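Local coordinates for MdbA protein (PDB 5C00) that probably catalyses thiol-disulfide exchange as a thioredoxin-fold oxidoreductase of the DsbA family, and is essential for viability, pilus assembly and toxin production in Corynebacterium diphtheriae, at residues I47-D52 with P186-D191. Numbering follows the deposited sequence. Where two conformers were deposited one is given.
Sequences IDFYED and PRVFID
Tyr50 and Phe189 meet through ring carbons, CE1 of the tyrosine 3.6 Å from CE1 of the phenylalanine, with the ring planes turned 70° apart in an oblique pair. Each CG lies anti to its own carbonyl carbon (chi1 -64° and -66°), which stands both rings on the same face of the sheet, against helix 162-180, where Leu176 touches both. Large flat side chains suit this place, since they fill the layer between sheet and helix. Asp48 and Arg187 share that face but send their charges elsewhere, to salt bridges with Arg83 and Glu194; the bent arginine chain also reaches the carbonyl oxygens of Ser182 and Gly180.

The other face is apolar. Phe49, its CG anti to the backbone N (chi1 -175°), brings the end of its ring close to the partner strand: CD1 lies 3.6 Å from Val188 CG2, and CE1 reaches CB of Pro186 at 4.0 Å, the proline sitting at the ring's edge. Beta-branched residues, well suited to extended backbone, continue the row, with Ile47 CG2 4.0 Å from Val188 CG1 and Ile47 CD1 3.9 Å from Ile190 CG1, these two isoleucines lying side by side.

Between the faces, Asp48 with Phe189 and Tyr50 with Arg187 form the hydrogen-bonded pairs of an antiparallel ladder. Its straightest bond, Tyr50 N to Arg187 O, spans 2.8 Å at 173°.

Here strands 45-52 and 187-190 join in the central sheet of the thioredoxin fold. Pro186, preceded by a cis peptide bond, is consistent with the cis-proline of this family and touches Cys58 of the probable CxxC motif. The chemistry thus implies a backbone ladder with hydrocarbon packed on the Phe49 face and aromatic rings mixed with charged residues on the other, which probably helps to keep the cis-proline beside the likely redox site.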
loop_
_atom_site.group_PDB
_atom_site.type_symbol
_atom_site.label_atom_id
_atom_site.label_comp_id
_atom_site.label_asym_id
_atom_site.label_seq_id
_atom_site.Cartn_x
_atom_site.Cartn_y
_atom_site.Cartn_z
ATOM N N ILE A 47 12.021 4.028 -6.141
ATOM C CA ILE A 47 11.468 4.763 -5.022
ATOM C C ILE A 47 11.248 3.757 -3.932
ATOM O O ILE A 47 10.770 2.666 -4.194
ATOM C CB ILE A 47 10.151 5.427 -5.401
ATOM C CG1 ILE A 47 10.285 6.222 -6.696
ATOM C CG2 ILE A 47 9.607 6.259 -4.259
ATOM C CD1 ILE A 47 11.214 7.401 -6.620
ATOM N N ASP A 48 11.612 4.108 -2.715
ATOM C CA ASP A 48 11.168 3.360 -1.556
ATOM C C ASP A 48 10.225 4.258 -0.804
ATOM O O ASP A 48 10.590 5.349 -0.377
ATOM C CB ASP A 48 12.346 2.936 -0.690
ATOM C CG ASP A 48 13.247 1.930 -1.387
ATOM O OD1 ASP A 48 12.777 0.828 -1.693
ATOM O OD2 ASP A 48 14.434 2.262 -1.633
ATOM N N PHE A 49 8.961 3.826 -0.752
ATOM C CA PHE A 49 7.912 4.633 -0.170
ATOM C C PHE A 49 7.384 3.846 1.007
ATOM O O PHE A 49 6.792 2.783 0.852
ATOM C CB PHE A 49 6.865 4.898 -1.238
ATOM C CG PHE A 49 5.746 5.823 -0.829
ATOM C CD1 PHE A 49 5.743 6.529 0.366
ATOM C CD2 PHE A 49 4.668 5.983 -1.697
ATOM C CE1 PHE A 49 4.691 7.359 0.697
ATOM C CE2 PHE A 49 3.612 6.813 -1.371
ATOM C CZ PHE A 49 3.623 7.503 -0.172
ATOM N N TYR A 50 7.598 4.393 2.190
ATOM C CA TYR A 50 7.226 3.745 3.451
ATOM C C TYR A 50 5.915 4.335 3.946
ATOM O O TYR A 50 5.785 5.549 4.045
ATOM C CB TYR A 50 8.302 3.923 4.492
ATOM C CG TYR A 50 9.628 3.257 4.167
ATOM C CD1 TYR A 50 10.571 3.889 3.364
ATOM C CD2 TYR A 50 9.943 1.988 4.688
ATOM C CE1 TYR A 50 11.788 3.281 3.050
ATOM C CE2 TYR A 50 11.162 1.384 4.408
ATOM C CZ TYR A 50 12.060 2.024 3.569
ATOM O OH TYR A 50 13.283 1.434 3.352
ATOM N N GLU A 51 4.955 3.469 4.233
ATOM C CA GLU A 51 3.700 3.945 4.782
ATOM C C GLU A 51 3.123 2.914 5.718
ATOM O O GLU A 51 3.552 1.744 5.764
ATOM C CB GLU A 51 2.702 4.380 3.686
ATOM C CG GLU A 51 2.320 3.337 2.723
ATOM C CD GLU A 51 1.489 3.812 1.469
ATOM O OE1 GLU A 51 1.213 2.918 0.682
ATOM O OE2 GLU A 51 1.180 5.018 1.246
ATOM N N ASP A 52 2.152 3.375 6.483
ATOM C CA ASP A 52 1.403 2.520 7.452
ATOM C C ASP A 52 -0.092 2.856 7.258
ATOM O O ASP A 52 -0.474 4.036 7.193
ATOM C CB ASP A 52 1.976 2.804 8.840
ATOM C CG ASP A 52 1.314 1.991 9.976
ATOM O OD1 ASP A 52 0.072 1.967 10.100
ATOM O OD2 ASP A 52 2.064 1.434 10.796
ATOM N N PRO A 186 4.690 9.090 6.588
ATOM C CA PRO A 186 5.310 8.567 5.380
ATOM C C PRO A 186 6.788 8.946 5.244
ATOM O O PRO A 186 7.219 9.980 5.758
ATOM C CB PRO A 186 4.561 9.245 4.268
ATOM C CG PRO A 186 4.183 10.588 4.823
ATOM C CD PRO A 186 3.893 10.302 6.282
ATOM N N ARG A 187 7.527 8.122 4.502
ATOM C CA ARG A 187 8.899 8.445 4.132
ATOM C C ARG A 187 9.113 8.067 2.670
ATOM O O ARG A 187 8.630 7.040 2.226
ATOM C CB ARG A 187 9.912 7.642 4.983
ATOM C CG ARG A 187 9.673 7.635 6.490
ATOM C CD ARG A 187 10.042 8.913 7.192
ATOM N NE ARG A 187 11.486 9.022 7.277
ATOM C CZ ARG A 187 12.276 8.403 8.165
ATOM N NH1 ARG A 187 11.782 7.732 9.195
ATOM N NH2 ARG A 187 13.578 8.517 8.041
ATOM N N VAL A 188 9.861 8.874 1.940
ATOM C CA VAL A 188 10.149 8.584 0.551
ATOM C C VAL A 188 11.664 8.707 0.294
ATOM O O VAL A 188 12.300 9.646 0.757
ATOM C CB VAL A 188 9.408 9.571 -0.343
ATOM C CG1 VAL A 188 9.848 9.429 -1.802
ATOM C CG2 VAL A 188 7.886 9.420 -0.179
ATOM N N PHE A 189 12.212 7.762 -0.430
ATOM C CA PHE A 189 13.603 7.797 -0.875
ATOM C C PHE A 189 13.603 7.652 -2.379
ATOM O O PHE A 189 12.802 6.851 -2.961
ATOM C CB PHE A 189 14.385 6.593 -0.276
ATOM C CG PHE A 189 14.537 6.628 1.236
ATOM C CD1 PHE A 189 13.474 6.361 2.070
ATOM C CD2 PHE A 189 15.780 6.872 1.823
ATOM C CE1 PHE A 189 13.608 6.376 3.461
ATOM C CE2 PHE A 189 15.930 6.862 3.183
ATOM C CZ PHE A 189 14.845 6.657 4.014
ATOM N N ILE A 190 14.504 8.355 -3.029
ATOM C CA ILE A 190 14.698 8.286 -4.461
ATOM C C ILE A 190 16.104 7.728 -4.668
ATOM O O ILE A 190 17.075 8.340 -4.239
ATOM C CB ILE A 190 14.608 9.686 -5.117
ATOM C CG1 ILE A 190 13.213 10.281 -4.912
ATOM C CG2 ILE A 190 14.988 9.601 -6.608
ATOM C CD1 ILE A 190 12.994 11.730 -5.324
ATOM N N ASP A 191 16.205 6.529 -5.241
ATOM C CA ASP A 191 17.511 5.885 -5.417
ATOM C C ASP A 191 18.354 5.940 -4.146
ATOM O O ASP A 191 19.540 6.311 -4.195
ATOM C CB ASP A 191 18.279 6.557 -6.577
ATOM C CG ASP A 191 17.645 6.313 -7.917
ATOM O OD1 ASP A 191 17.045 5.229 -8.115
ATOM O OD2 ASP A 191 17.762 7.205 -8.784
#